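Side-chain contacts in YqgE/AlgH family protein (Corynebacterium diphtheriae NCTC 13129, PDB 2GS5), which is of unknown function but belongs to the UPF0301 (AlgH, also called YqgE/AlgH) family of conserved bacterial proteins: residues N62-P65 with E66-P69; A139-P143 with G144-Q148; D172-G175 with D176-R180; P182-L185 with P186-T190. One frame throughout, in Å; residues are numbered along the deposited sequence.

Interaction 1 (N62-P65 with E66-P69)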
ATOM      1  N   ASN A  62     -17.834 -10.199  -7.121  1.00 17.45           N
ATOM      2  CA  ASN A  62     -17.882 -10.583  -8.536  1.00 18.36           C
ATOM      3  C   ASN A  62     -16.610 -11.237  -9.072  1.00 19.03           C
ATOM      4  O   ASN A  62     -16.602 -11.733 -10.205  1.00 19.90           O
ATOM      5  CB  ASN A  62     -18.284  -9.373  -9.368  1.00 19.11           C
ATOM      6  CG  ASN A  62     -19.740  -9.002  -9.158  1.00 20.37           C
ATOM      7  OD1 ASN A  62     -20.635  -9.834  -9.355  1.00 25.10           O
ATOM      8  ND2 ASN A  62     -19.990  -7.770  -8.741  1.00 23.46           N
ATOM      9  N   VAL A  63     -15.558 -11.274  -8.255  1.00 19.16           N
ATOM     10  CA  VAL A  63     -14.265 -11.820  -8.672  1.00 19.33           C
ATOM     11  C   VAL A  63     -13.876 -13.030  -7.828  1.00 19.22           C
ATOM     12  O   VAL A  63     -13.619 -14.102  -8.369  1.00 19.82           O
ATOM     13  CB  VAL A  63     -13.166 -10.738  -8.596  1.00 19.77           C
ATOM     14  CG1 VAL A  63     -11.796 -11.326  -8.947  1.00 21.00           C
ATOM     15  CG2 VAL A  63     -13.515  -9.561  -9.520  1.00 21.56           C
ATOM     16  N   ILE A  64     -13.843 -12.853  -6.510  1.00 18.57           N
ATOM     17  CA  ILE A  64     -13.515 -13.930  -5.569  1.00 18.38           C
ATOM     18  C   ILE A  64     -14.458 -13.848  -4.365  1.00 17.94           C
ATOM     19  O   ILE A  64     -14.068 -13.409  -3.289  1.00 17.32           O
ATOM     20  CB  ILE A  64     -12.023 -13.907  -5.093  1.00 18.66           C
ATOM     21  CG1 ILE A  64     -11.514 -12.477  -4.908  1.00 18.86           C
ATOM     22  CG2 ILE A  64     -11.132 -14.659  -6.069  1.00 19.95           C
ATOM     23  CD1 ILE A  64     -10.092 -12.406  -4.369  1.00 19.08           C
ATOM     24  N   PRO A  65     -15.721 -14.271  -4.549  1.00 16.88           N
ATOM     25  CA  PRO A  65     -16.724 -14.109  -3.495  1.00 16.83           C
ATOM     26  C   PRO A  65     -16.374 -14.800  -2.177  1.00 16.28           C
ATOM     27  O   PRO A  65     -16.804 -14.351  -1.123  1.00 15.80           O
ATOM     28  CB  PRO A  65     -17.991 -14.711  -4.116  1.00 16.90           C
ATOM     29  CG  PRO A  65     -17.512 -15.560  -5.229  1.00 16.83           C
ATOM     30  CD  PRO A  65     -16.277 -14.928  -5.745  1.00 17.37           C
ATOM     31  N   GLU A  66     -15.596 -15.877  -2.247  1.00 16.29           N
ATOM     32  CA  GLU A  66     -15.203 -16.635  -1.066  1.00 16.69           C
ATOM     33  C   GLU A  66     -14.442 -15.792  -0.045  1.00 15.92           C
ATOM     34  O   GLU A  66     -14.456 -16.106   1.141  1.00 16.74           O
ATOM     35  CB  GLU A  66     -14.351 -17.860  -1.451  1.00 17.23           C
ATOM     36  CG  GLU A  66     -13.012 -17.555  -2.136  1.00 19.81           C
ATOM     37  CD  GLU A  66     -13.083 -17.518  -3.660  1.00 22.24           C
ATOM     38  OE1 GLU A  66     -14.145 -17.161  -4.226  1.00 22.13           O
ATOM     39  OE2 GLU A  66     -12.049 -17.841  -4.294  1.00 26.14           O
ATOM     40  N   TRP A  67     -13.774 -14.743  -0.519  1.00 15.53           N
ATOM     41  CA  TRP A  67     -12.961 -13.886   0.351  1.00 15.17           C
ATOM     42  C   TRP A  67     -13.734 -12.745   0.998  1.00 14.64           C
ATOM     43  O   TRP A  67     -13.228 -12.103   1.913  1.00 14.10           O
ATOM     44  CB  TRP A  67     -11.747 -13.348  -0.423  1.00 15.50           C
ATOM     45  CG  TRP A  67     -10.665 -14.377  -0.462  1.00 15.21           C
ATOM     46  CD1 TRP A  67     -10.328 -15.186  -1.501  1.00 16.34           C
ATOM     47  CD2 TRP A  67      -9.822 -14.748   0.630  1.00 15.07           C
ATOM     48  NE1 TRP A  67      -9.305 -16.036  -1.127  1.00 15.69           N
ATOM     49  CE2 TRP A  67      -8.978 -15.785   0.178  1.00 15.87           C
ATOM     50  CE3 TRP A  67      -9.682 -14.286   1.944  1.00 15.47           C
ATOM     51  CZ2 TRP A  67      -8.015 -16.370   0.999  1.00 15.27           C
ATOM     52  CZ3 TRP A  67      -8.727 -14.864   2.755  1.00 16.14           C
ATOM     53  CH2 TRP A  67      -7.904 -15.899   2.281  1.00 15.79           C
ATOM     54  N   VAL A  68     -14.956 -12.499   0.547  1.00 13.97           N
ATOM     55  CA  VAL A  68     -15.716 -11.335   1.019  1.00 14.49           C
ATOM     56  C   VAL A  68     -15.812 -11.203   2.549  1.00 14.75           C
ATOM     57  O   VAL A  68     -15.627 -10.111   3.070  1.00 14.56           O
ATOM     58  CB  VAL A  68     -17.116 -11.260   0.362  1.00 14.11           C
ATOM     59  CG1 VAL A  68     -17.956 -10.162   0.998  1.00 14.25           C
ATOM     60  CG2 VAL A  68     -16.960 -11.000  -1.126  1.00 13.59           C
ATOM     61  N   PRO A  69     -16.090 -12.303   3.278  1.00 15.06           N
ATOM     62  CA  PRO A  69     -16.135 -12.211   4.751  1.00 15.35           C
ATOM     63  C   PRO A  69     -14.878 -11.670   5.450  1.00 15.40           C
ATOM     64  O   PRO A  69     -14.973 -11.170   6.562  1.00 16.06           O
ATOM     65  CB  PRO A  69     -16.397 -13.658   5.180  1.00 15.85           C
ATOM     66  CG  PRO A  69     -17.070 -14.278   4.021  1.00 15.44           C
ATOM     67  CD  PRO A  69     -16.453 -13.654   2.810  1.00 15.64           C
TER
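Glu66 holds CG between its own backbone N and carbonyl carbon (chi1 63°), and a bend at the next bond turns the carboxylate back over the peptide that joins Ile64 to Pro65. Its OE1 comes to rest 3.3 Å from Ile64 C and lies equally close to Pro65 N, which has no hydrogen to give, so this is van der Waals contact rather than a bond. The same oxygen reaches the proline ring at CD, 3.4 Å away. The other carboxylate oxygen, OE2, lies beside the methyl CG2 of Ile64 at 3.8 Å. The longer branch of Ile64 goes a different way: its tip CD1 meets CD1 of the Trp67 indole at 4.0 Å, approaching the ring obliquely. Beyond the segments, Trp67 NE1 donates to Leu118 O, which fixes the pyrrole side of the ring, while Pro122 and Ile125 of helix 122-125 and Met132 of strand 129-141 pack on the indole. Val68 CG2 sits 3.4 Å from Pro65 O, close to the carbonyl that also takes its amide. Two backbone bonds hold the turns. Trp67 N donates to Ile64 O and Val68 N to Pro65 O, each at 3.1 Å. Two successive bonds from residue i+3 back to residue i, with phi and psi of Pro65 and Glu66 both close to -59° and -28°, are the signature of a 3-10 helix; this one runs through the surface loop between strands 58-59 and 76-79.

Interaction 2 (A139-P143 with G144-Q148)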
ATOM      1  N   ALA A 139       2.345  -2.086  -9.253  1.00 11.26           N
ATOM      2  CA  ALA A 139       3.401  -1.222  -9.772  1.00 12.04           C
ATOM      3  C   ALA A 139       4.734  -1.953  -9.598  1.00 12.11           C
ATOM      4  O   ALA A 139       4.913  -2.705  -8.649  1.00 11.71           O
ATOM      5  CB  ALA A 139       3.410   0.094  -9.023  1.00 12.68           C
ATOM      6  N   GLU A 140       5.642  -1.757 -10.549  1.00 12.30           N
ATOM      7  CA  GLU A 140       6.958  -2.401 -10.515  1.00 12.67           C
ATOM      8  C   GLU A 140       8.035  -1.368 -10.793  1.00 12.50           C
ATOM      9  O   GLU A 140       7.851  -0.488 -11.640  1.00 13.31           O
ATOM     10  CB  GLU A 140       7.056  -3.534 -11.559  1.00 12.82           C
ATOM     11  CG  GLU A 140       8.377  -4.327 -11.511  1.00 14.12           C
ATOM     12  CD  GLU A 140       8.508  -5.423 -12.577  1.00 15.21           C
ATOM     13  OE1 GLU A 140       7.552  -5.662 -13.334  1.00 18.24           O
ATOM     14  OE2 GLU A 140       9.603  -6.032 -12.673  1.00 19.95           O
ATOM     15  N   TRP A 141       9.153  -1.486 -10.078  1.00 11.71           N
ATOM     16  CA  TRP A 141      10.371  -0.716 -10.348  1.00 12.17           C
ATOM     17  C   TRP A 141      11.491  -1.665 -10.713  1.00 12.20           C
ATOM     18  O   TRP A 141      11.774  -2.619  -9.979  1.00 12.14           O
ATOM     19  CB  TRP A 141      10.805   0.118  -9.138  1.00 11.94           C
ATOM     20  CG  TRP A 141       9.935   1.288  -8.904  1.00 11.81           C
ATOM     21  CD1 TRP A 141      10.182   2.577  -9.270  1.00 12.21           C
ATOM     22  CD2 TRP A 141       8.639   1.284  -8.297  1.00 11.15           C
ATOM     23  NE1 TRP A 141       9.121   3.378  -8.924  1.00 11.74           N
ATOM     24  CE2 TRP A 141       8.157   2.611  -8.330  1.00 11.70           C
ATOM     25  CE3 TRP A 141       7.837   0.293  -7.727  1.00 11.92           C
ATOM     26  CZ2 TRP A 141       6.919   2.972  -7.802  1.00 12.16           C
ATOM     27  CZ3 TRP A 141       6.597   0.653  -7.215  1.00 12.06           C
ATOM     28  CH2 TRP A 141       6.153   1.979  -7.253  1.00 12.99           C
ATOM     29  N   ALA A 142      12.139  -1.398 -11.838  1.00 12.52           N
ATOM     30  CA  ALA A 142      13.350  -2.121 -12.187  1.00 13.39           C
ATOM     31  C   ALA A 142      14.413  -1.895 -11.119  1.00 13.90           C
ATOM     32  O   ALA A 142      14.354  -0.917 -10.374  1.00 14.16           O
ATOM     33  CB  ALA A 142      13.868  -1.655 -13.531  1.00 13.16           C
ATOM     34  N   PRO A 143      15.406  -2.792 -11.051  1.00 14.60           N
ATOM     35  CA  PRO A 143      16.520  -2.583 -10.134  1.00 14.87           C
ATOM     36  C   PRO A 143      17.115  -1.189 -10.262  1.00 14.50           C
ATOM     37  O   PRO A 143      17.379  -0.738 -11.371  1.00 15.04           O
ATOM     38  CB  PRO A 143      17.538  -3.624 -10.589  1.00 15.33           C
ATOM     39  CG  PRO A 143      16.730  -4.707 -11.182  1.00 15.36           C
ATOM     40  CD  PRO A 143      15.544  -4.045 -11.812  1.00 15.01           C
ATOM     41  N   GLY A 144      17.300  -0.515  -9.133  1.00 14.65           N
ATOM     42  CA  GLY A 144      17.897   0.818  -9.109  1.00 14.76           C
ATOM     43  C   GLY A 144      16.970   1.970  -9.469  1.00 14.62           C
ATOM     44  O   GLY A 144      17.293   3.129  -9.215  1.00 15.33           O
ATOM     45  N   GLN A 145      15.805   1.665 -10.040  1.00 14.15           N
ATOM     46  CA  GLN A 145      14.930   2.707 -10.580  1.00 13.81           C
ATOM     47  C   GLN A 145      14.152   3.445  -9.492  1.00 13.51           C
ATOM     48  O   GLN A 145      13.978   4.664  -9.575  1.00 13.99           O
ATOM     49  CB  GLN A 145      13.977   2.103 -11.623  1.00 13.66           C
ATOM     50  CG  GLN A 145      13.073   3.097 -12.344  1.00 14.51           C
ATOM     51  CD  GLN A 145      13.807   4.157 -13.154  1.00 15.77           C
ATOM     52  OE1 GLN A 145      14.893   3.918 -13.696  1.00 15.08           O
ATOM     53  NE2 GLN A 145      13.201   5.341 -13.251  1.00 16.26           N
ATOM     54  N   LEU A 146      13.708   2.727  -8.463  1.00 13.59           N
ATOM     55  CA  LEU A 146      13.041   3.382  -7.339  1.00 13.75           C
ATOM     56  C   LEU A 146      13.996   4.371  -6.677  1.00 13.67           C
ATOM     57  O   LEU A 146      13.611   5.504  -6.392  1.00 13.52           O
ATOM     58  CB  LEU A 146      12.520   2.373  -6.319  1.00 13.57           C
ATOM     59  CG  LEU A 146      11.859   2.986  -5.081  1.00 13.46           C
ATOM     60  CD1 LEU A 146      10.728   3.942  -5.469  1.00 12.78           C
ATOM     61  CD2 LEU A 146      11.354   1.877  -4.183  1.00 13.58           C
ATOM     62  N   ALA A 147      15.245   3.954  -6.458  1.00 14.28           N
ATOM     63  CA  ALA A 147      16.255   4.845  -5.883  1.00 14.82           C
ATOM     64  C   ALA A 147      16.426   6.115  -6.710  1.00 15.23           C
ATOM     65  O   ALA A 147      16.478   7.226  -6.169  1.00 15.45           O
ATOM     66  CB  ALA A 147      17.572   4.124  -5.781  1.00 14.78           C
ATOM     67  N   GLN A 148      16.520   5.948  -8.026  1.00 15.72           N
ATOM     68  CA  GLN A 148      16.637   7.095  -8.926  1.00 15.37           C
ATOM     69  C   GLN A 148      15.442   8.040  -8.789  1.00 15.05           C
ATOM     70  O   GLN A 148      15.599   9.251  -8.707  1.00 15.28           O
ATOM     71  CB  GLN A 148      16.763   6.628 -10.377  1.00 16.25           C
ATOM     72  CG  GLN A 148      16.933   7.759 -11.371  1.00 17.91           C
ATOM     73  CD  GLN A 148      18.236   8.510 -11.188  1.00 22.57           C
ATOM     74  OE1 GLN A 148      18.251   9.683 -10.788  1.00 26.23           O
ATOM     75  NE2 GLN A 148      19.346   7.836 -11.476  1.00 23.94           N
TER
HETATM   76  O   HOH W   1      13.845  -0.517  -7.587  1.00 18.39           O
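Ala142 O is gripped from two directions: Gln145 N donates to it at 3.0 Å, and a water donates to it at 2.9 Å. The same water accepts a weak, long bond from Leu146 N, bridging the carbonyl to the next amide of the helix. The bond from Gln145 N back to Ala142 O closes a type II beta turn. Pro143 (psi 131°) and Gly144 (phi 80°) occupy its corners, and the positive phi of the second corner is of a kind that glycine adopts readily. Gly144 is also the N-cap of the following helix, where its O accepts from Gln148 N at 3.2 Å. Side chains from either end of the turn meet beside it. Leu146 lays CD1 over one face of the Trp141 indole, 4.0 Å from the centroid of the five-membered ring and 16° off its normal, a CH-pi contact. The pyrrole carbon CD1 of Trp141 meanwhile presses against the Leu146 backbone, 3.5 Å from CA. Glu149, one turn further along, takes Trp141 NE1 on OE1 and Gln145 NE2 on OE2, so that Trp141 is held to helix 145-151, while the Gln145 bond stays within the helix. The turn thus joins the end of strand 129-141 to that helix; Thr47 of strand 47-51 and Leu21 of strand 19-23 pack on both Trp141 and Leu146.

Interaction 3 (D172-G175 with D176-R180); sequences DVWG and DVMRR
One face of the Trp174 indole carries Met178 CG, a selenomethionine carbon 3.7 Å from the centroid of the six-membered ring and 6° off its normal, a CH-pi contact made almost squarely over the ring. The selenium follows at an oblique angle, 4.6 Å from the same centroid, giving a Met-aromatic contact; bends at chi2 and chi3 fold the chain so that CE also approaches CZ2 and CH2. The second flat group, the Arg179 guanidinium, lies with one face on Gly175 O, while Asp176 OD1 comes in at its edge, in plane. Cation-pi contacts join Arg34 to Trp174 and Phe191 to Arg179. These side chains line alpha helix 173-179, with Asp172 as its N-cap: OD1 of Asp172 accepts from Gly175 N at 2.9 Å, met from above the carboxylate plane. Four backbone bonds from i+4 to i carry the helix onward, from Asp176 N to Asp172 O through to Arg179 N to Gly175 O. The absence of a side chain at Gly175 lets the guanidinium lie down on its carbonyl. Arg179 NH1 makes a salt bridge to Asp176 OD1 at 2.8 Å and also donates to Thr190 O, while Asp172 OD2 pairs with Thr190 OG1. Trp174 NE1 is held by Ala23 O, and Val22 and Val36 from strands 19-23 and 36-42 pack on both Trp174 and Val177. At the N-terminal end of the helix, a water accepts from Asp172 N and donates to Asp176 OD1, 2.8 Å from each.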
ATOM      1  N   ASP A 172      -9.212  10.376   2.126  1.00 17.72           N
ATOM      2  CA  ASP A 172      -8.176  10.800   1.193  1.00 16.62           C
ATOM      3  C   ASP A 172      -6.892  10.146   1.705  1.00 15.79           C
ATOM      4  O   ASP A 172      -6.252  10.644   2.629  1.00 14.93           O
ATOM      5  CB  ASP A 172      -8.066  12.334   1.186  1.00 16.57           C
ATOM      6  CG  ASP A 172      -7.051  12.857   0.185  1.00 16.98           C
ATOM      7  OD1 ASP A 172      -6.164  12.083  -0.234  1.00 16.57           O
ATOM      8  OD2 ASP A 172      -7.143  14.042  -0.192  1.00 16.28           O
ATOM      9  N   VAL A 173      -6.540   8.992   1.142  1.00 15.01           N
ATOM     10  CA  VAL A 173      -5.437   8.208   1.691  1.00 15.21           C
ATOM     11  C   VAL A 173      -4.124   8.986   1.590  1.00 14.28           C
ATOM     12  O   VAL A 173      -3.339   9.038   2.552  1.00 14.17           O
ATOM     13  CB  VAL A 173      -5.307   6.836   1.008  1.00 15.65           C
ATOM     14  CG1 VAL A 173      -4.056   6.123   1.492  1.00 16.85           C
ATOM     15  CG2 VAL A 173      -6.539   5.992   1.275  1.00 16.98           C
ATOM     16  N   TRP A 174      -3.908   9.611   0.436  1.00 13.10           N
ATOM     17  CA  TRP A 174      -2.713  10.426   0.211  1.00 12.97           C
ATOM     18  C   TRP A 174      -2.633  11.584   1.215  1.00 12.36           C
ATOM     19  O   TRP A 174      -1.606  11.787   1.856  1.00 12.16           O
ATOM     20  CB  TRP A 174      -2.693  10.935  -1.232  1.00 12.54           C
ATOM     21  CG  TRP A 174      -1.472  11.702  -1.599  1.00 12.95           C
ATOM     22  CD1 TRP A 174      -0.311  11.203  -2.118  1.00 12.42           C
ATOM     23  CD2 TRP A 174      -1.297  13.118  -1.516  1.00 12.22           C
ATOM     24  NE1 TRP A 174       0.584  12.218  -2.345  1.00 12.63           N
ATOM     25  CE2 TRP A 174       0.007  13.408  -1.982  1.00 12.70           C
ATOM     26  CE3 TRP A 174      -2.113  14.178  -1.087  1.00 12.48           C
ATOM     27  CZ2 TRP A 174       0.517  14.706  -2.025  1.00 12.51           C
ATOM     28  CZ3 TRP A 174      -1.601  15.467  -1.132  1.00 12.85           C
ATOM     29  CH2 TRP A 174      -0.301  15.722  -1.601  1.00 12.76           C
ATOM     30  N   GLY A 175      -3.733  12.311   1.377  1.00 12.41           N
ATOM     31  CA  GLY A 175      -3.792  13.384   2.360  1.00 12.11           C
ATOM     32  C   GLY A 175      -3.511  12.931   3.784  1.00 11.99           C
ATOM     33  O   GLY A 175      -2.765  13.590   4.515  1.00 11.69           O
ATOM     34  N   ASP A 176      -4.102  11.805   4.182  1.00 12.21           N
ATOM     35  CA  ASP A 176      -3.921  11.298   5.535  1.00 12.58           C
ATOM     36  C   ASP A 176      -2.465  10.905   5.781  1.00 12.18           C
ATOM     37  O   ASP A 176      -1.906  11.189   6.834  1.00 12.36           O
ATOM     38  CB  ASP A 176      -4.826  10.088   5.798  1.00 13.04           C
ATOM     39  CG  ASP A 176      -6.303  10.448   5.876  1.00 15.87           C
ATOM     40  OD1 ASP A 176      -6.664  11.634   5.738  1.00 16.00           O
ATOM     41  OD2 ASP A 176      -7.115   9.518   6.091  1.00 20.27           O
ATOM     42  N   VAL A 177      -1.830  10.278   4.797  1.00 11.85           N
ATOM     43  CA  VAL A 177      -0.425   9.886   4.970  1.00 11.86           C
ATOM     44  C   VAL A 177       0.464  11.129   5.052  1.00 11.59           C
ATOM     45  O   VAL A 177       1.367  11.185   5.879  1.00 11.26           O
ATOM     46  CB  VAL A 177       0.073   8.934   3.859  1.00 12.08           C
ATOM     47  CG1 VAL A 177       1.554   8.630   4.048  1.00 13.29           C
ATOM     48  CG2 VAL A 177      -0.751   7.647   3.865  1.00 13.17           C
HETATM   49  N   MSE A 178       0.195  12.137   4.220  1.00 10.81           N
HETATM   50  CA  MSE A 178       0.969  13.379   4.248  1.00 11.38           C
HETATM   51  C   MSE A 178       0.887  14.060   5.616  1.00 11.13           C
HETATM   52  O   MSE A 178       1.869  14.614   6.103  1.00 11.67           O
HETATM   53  CB  MSE A 178       0.481  14.337   3.147  1.00 11.21           C
HETATM   54  CG  MSE A 178       0.870  13.915   1.734  1.00 12.92           C
HETATM   55 SE   MSE A 178       2.778  14.146   1.360  1.00 18.67          SE
HETATM   56  CE  MSE A 178       2.788  16.080   1.112  1.00 14.23           C
ATOM     57  N   ARG A 179      -0.281  14.002   6.239  1.00 11.68           N
ATOM     58  CA  ARG A 179      -0.462  14.600   7.570  1.00 12.67           C
ATOM     59  C   ARG A 179       0.347  13.948   8.706  1.00 12.89           C
ATOM     60  O   ARG A 179       0.567  14.591   9.744  1.00 12.78           O
ATOM     61  CB  ARG A 179      -1.936  14.622   7.946  1.00 12.60           C
ATOM     62  CG  ARG A 179      -2.663  15.816   7.384  1.00 13.24           C
ATOM     63  CD  ARG A 179      -4.125  15.788   7.799  1.00 13.91           C
ATOM     64  NE  ARG A 179      -4.929  14.891   6.966  1.00 15.40           N
ATOM     65  CZ  ARG A 179      -5.357  15.194   5.739  1.00 15.99           C
ATOM     66  NH1 ARG A 179      -6.100  14.330   5.070  1.00 13.98           N
ATOM     67  NH2 ARG A 179      -5.047  16.352   5.179  1.00 17.74           N
ATOM     68  N   ARG A 180       0.777  12.699   8.520  1.00 13.17           N
ATOM     69  CA  ARG A 180       1.620  12.002   9.503  1.00 13.91           C
ATOM     70  C   ARG A 180       3.103  12.325   9.398  1.00 14.17           C
ATOM     71  O   ARG A 180       3.880  11.932  10.270  1.00 14.32           O
ATOM     72  CB  ARG A 180       1.521  10.482   9.330  1.00 14.28           C
ATOM     73  CG  ARG A 180       0.180   9.864   9.553  1.00 15.77           C
ATOM     74  CD  ARG A 180       0.350   8.393   9.911  1.00 15.16           C
ATOM     75  NE  ARG A 180       1.027   7.589   8.877  1.00 16.01           N
ATOM     76  CZ  ARG A 180       0.403   6.936   7.892  1.00 15.71           C
ATOM     77  NH1 ARG A 180      -0.916   6.997   7.761  1.00 14.67           N
ATOM     78  NH2 ARG A 180       1.106   6.212   7.029  1.00 14.36           N
TER
HETATM   79  O   HOH W   2      -9.059  12.036   4.435  1.00 19.44           O

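Interaction 4 (P182-L185 with P186-T190)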
ATOM      1  N   PRO A 182       6.849  14.492   8.751  1.00 14.98           N
ATOM      2  CA  PRO A 182       7.465  15.685   9.308  1.00 15.11           C
ATOM      3  C   PRO A 182       7.107  16.940   8.529  1.00 15.18           C
ATOM      4  O   PRO A 182       6.852  16.880   7.326  1.00 14.89           O
ATOM      5  CB  PRO A 182       8.971  15.397   9.177  1.00 15.63           C
ATOM      6  CG  PRO A 182       9.061  13.924   9.163  1.00 16.00           C
ATOM      7  CD  PRO A 182       7.860  13.480   8.396  1.00 15.26           C
HETATM    8  N   MSE A 183       7.113  18.074   9.213  1.00 15.97           N
HETATM    9  CA  MSE A 183       6.946  19.341   8.528  1.00 16.29           C
HETATM   10  C   MSE A 183       8.042  19.499   7.488  1.00 16.20           C
HETATM   11  O   MSE A 183       9.176  19.047   7.698  1.00 16.90           O
HETATM   12  CB  MSE A 183       6.972  20.502   9.513  1.00 16.75           C
HETATM   13  CG  MSE A 183       5.727  20.603  10.347  1.00 17.42           C
HETATM   14 SE   MSE A 183       4.184  21.269   9.344  1.00 22.25          SE
HETATM   15  CE  MSE A 183       4.681  23.154   9.287  1.00 16.73           C
ATOM     16  N   PRO A 184       7.728  20.159   6.365  1.00 14.99           N
ATOM     17  CA  PRO A 184       6.467  20.827   6.042  1.00 13.87           C
ATOM     18  C   PRO A 184       5.414  19.984   5.320  1.00 12.70           C
ATOM     19  O   PRO A 184       4.465  20.544   4.795  1.00 11.84           O
ATOM     20  CB  PRO A 184       6.937  21.939   5.110  1.00 14.48           C
ATOM     21  CG  PRO A 184       8.037  21.282   4.326  1.00 14.89           C
ATOM     22  CD  PRO A 184       8.727  20.361   5.300  1.00 15.25           C
ATOM     23  N   LEU A 185       5.551  18.665   5.282  1.00 11.71           N
ATOM     24  CA  LEU A 185       4.679  17.874   4.409  1.00 11.70           C
ATOM     25  C   LEU A 185       3.180  18.047   4.678  1.00 10.67           C
ATOM     26  O   LEU A 185       2.405  18.069   3.732  1.00  9.56           O
ATOM     27  CB  LEU A 185       5.032  16.384   4.431  1.00 12.08           C
ATOM     28  CG  LEU A 185       6.452  15.899   4.100  1.00 15.11           C
ATOM     29  CD1 LEU A 185       6.432  14.520   3.420  1.00 13.59           C
ATOM     30  CD2 LEU A 185       7.300  16.889   3.310  1.00 16.94           C
ATOM     31  N   PRO A 186       2.759  18.144   5.956  1.00 10.22           N
ATOM     32  CA  PRO A 186       1.319  18.351   6.167  1.00 10.46           C
ATOM     33  C   PRO A 186       0.739  19.597   5.501  1.00 10.40           C
ATOM     34  O   PRO A 186      -0.473  19.654   5.272  1.00 10.33           O
ATOM     35  CB  PRO A 186       1.187  18.430   7.696  1.00 10.39           C
ATOM     36  CG  PRO A 186       2.357  17.672   8.199  1.00 10.71           C
ATOM     37  CD  PRO A 186       3.469  17.990   7.234  1.00 10.55           C
ATOM     38  N   LEU A 187       1.592  20.569   5.171  1.00 10.25           N
ATOM     39  CA  LEU A 187       1.150  21.824   4.538  1.00 11.05           C
ATOM     40  C   LEU A 187       0.664  21.607   3.111  1.00 11.84           C
ATOM     41  O   LEU A 187       0.028  22.501   2.536  1.00 12.41           O
ATOM     42  CB  LEU A 187       2.282  22.850   4.531  1.00 10.89           C
ATOM     43  CG  LEU A 187       2.730  23.355   5.891  1.00 10.89           C
ATOM     44  CD1 LEU A 187       3.849  24.371   5.739  1.00  9.46           C
ATOM     45  CD2 LEU A 187       1.558  24.000   6.604  1.00 12.42           C
ATOM     46  N   TYR A 188       0.993  20.452   2.538  1.00 12.30           N
ATOM     47  CA  TYR A 188       0.588  20.115   1.182  1.00 12.93           C
ATOM     48  C   TYR A 188      -0.493  19.027   1.155  1.00 13.10           C
ATOM     49  O   TYR A 188      -0.935  18.595   0.086  1.00 13.54           O
ATOM     50  CB  TYR A 188       1.824  19.719   0.367  1.00 13.79           C
ATOM     51  CG  TYR A 188       2.947  20.723   0.524  1.00 14.24           C
ATOM     52  CD1 TYR A 188       2.871  21.974  -0.074  1.00 15.60           C
ATOM     53  CD2 TYR A 188       4.050  20.450   1.326  1.00 16.83           C
ATOM     54  CE1 TYR A 188       3.887  22.917   0.087  1.00 15.86           C
ATOM     55  CE2 TYR A 188       5.069  21.387   1.496  1.00 15.09           C
ATOM     56  CZ  TYR A 188       4.979  22.624   0.875  1.00 14.87           C
ATOM     57  OH  TYR A 188       5.973  23.564   1.019  1.00 16.01           O
ATOM     58  N   SER A 189      -0.958  18.602   2.331  1.00 13.01           N
ATOM     59  CA  SER A 189      -1.966  17.555   2.407  1.00 13.49           C
ATOM     60  C   SER A 189      -3.344  18.061   2.011  1.00 14.09           C
ATOM     61  O   SER A 189      -3.631  19.251   2.112  1.00 14.67           O
ATOM     62  CB  SER A 189      -2.024  16.967   3.813  1.00 13.24           C
ATOM     63  OG  SER A 189      -2.530  17.891   4.741  1.00 13.70           O
ATOM     64  N   THR A 190      -4.197  17.124   1.591  1.00 14.94           N
ATOM     65  CA  THR A 190      -5.541  17.436   1.117  1.00 15.63           C
ATOM     66  C   THR A 190      -6.607  16.674   1.898  1.00 16.08           C
ATOM     67  O   THR A 190      -6.342  15.603   2.442  1.00 16.68           O
ATOM     68  CB  THR A 190      -5.690  17.071  -0.373  1.00 15.08           C
ATOM     69  OG1 THR A 190      -5.167  15.756  -0.597  1.00 15.09           O
ATOM     70  CG2 THR A 190      -4.935  18.060  -1.236  1.00 16.31           C
TER
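Met183, a selenomethionine, folds over the turn that follows it: bends at chi2 and chi3 swing its end across Pro186 and Leu187. SE rests 4.0 Å from Pro186 CD, on the flank of the proline ring, and the methyl CE carries on to Leu187 CD1 at 3.8 Å, the side chains of Met183 and Leu187 crossing at about a right angle. Leu187 CD1 touches both this methyl and, 4.0 Å away, Pro184 CB. Pro184 in turn offers CG to the Tyr188 ring carbon CE2 at 4.1 Å, while Pro184 O sits obliquely to that ring. The shape begins with a cis peptide before Pro184. With Met183 and Pro184 at its corners and Leu185 N bonded to Pro182 O, it makes a type VI beta turn, the class defined by a cis-proline at the third position. Two more turns of the same size follow directly: Leu187 N donates to Pro184 O at 2.9 Å, and Tyr188 N donates to Leu185 O at 3.0 Å. The Leu185 side chain is buried against Met178 of helix 173-179 and against Met1 and Phe2 of the N-terminal segment. Tyr188 has Leu187 CB over one face of its ring and also touches Met1 and Met178. The next turn in the series ends at Pro186 O, which Ser189 grips twice, through OG at 2.8 Å and through the backbone N at a longer 3.2 Å.

In the fold
From the N terminus the four contacts come in series, none nesting or crossing, all local: interactions 1, 2 and 4 close short turns, interaction 3 is a helix. Interaction 1 turns the loop between strands 58-59 and 76-79; interaction 2, with nearest atoms about 17 Å from it, links the end of strand 129-141 to helix 145-151. Interaction 3 runs the length of helix 173-179, packed on strands 19-23 and 36-42, and interaction 4 coils the tail that follows. Interactions 3 and 4 touch, their centres about 9 Å apart: Ser189 and Thr190 fold the tail back onto the helix. Interactions 1 and 4 lie on opposite sides of the chain's centre, their centres about 37 Å apart.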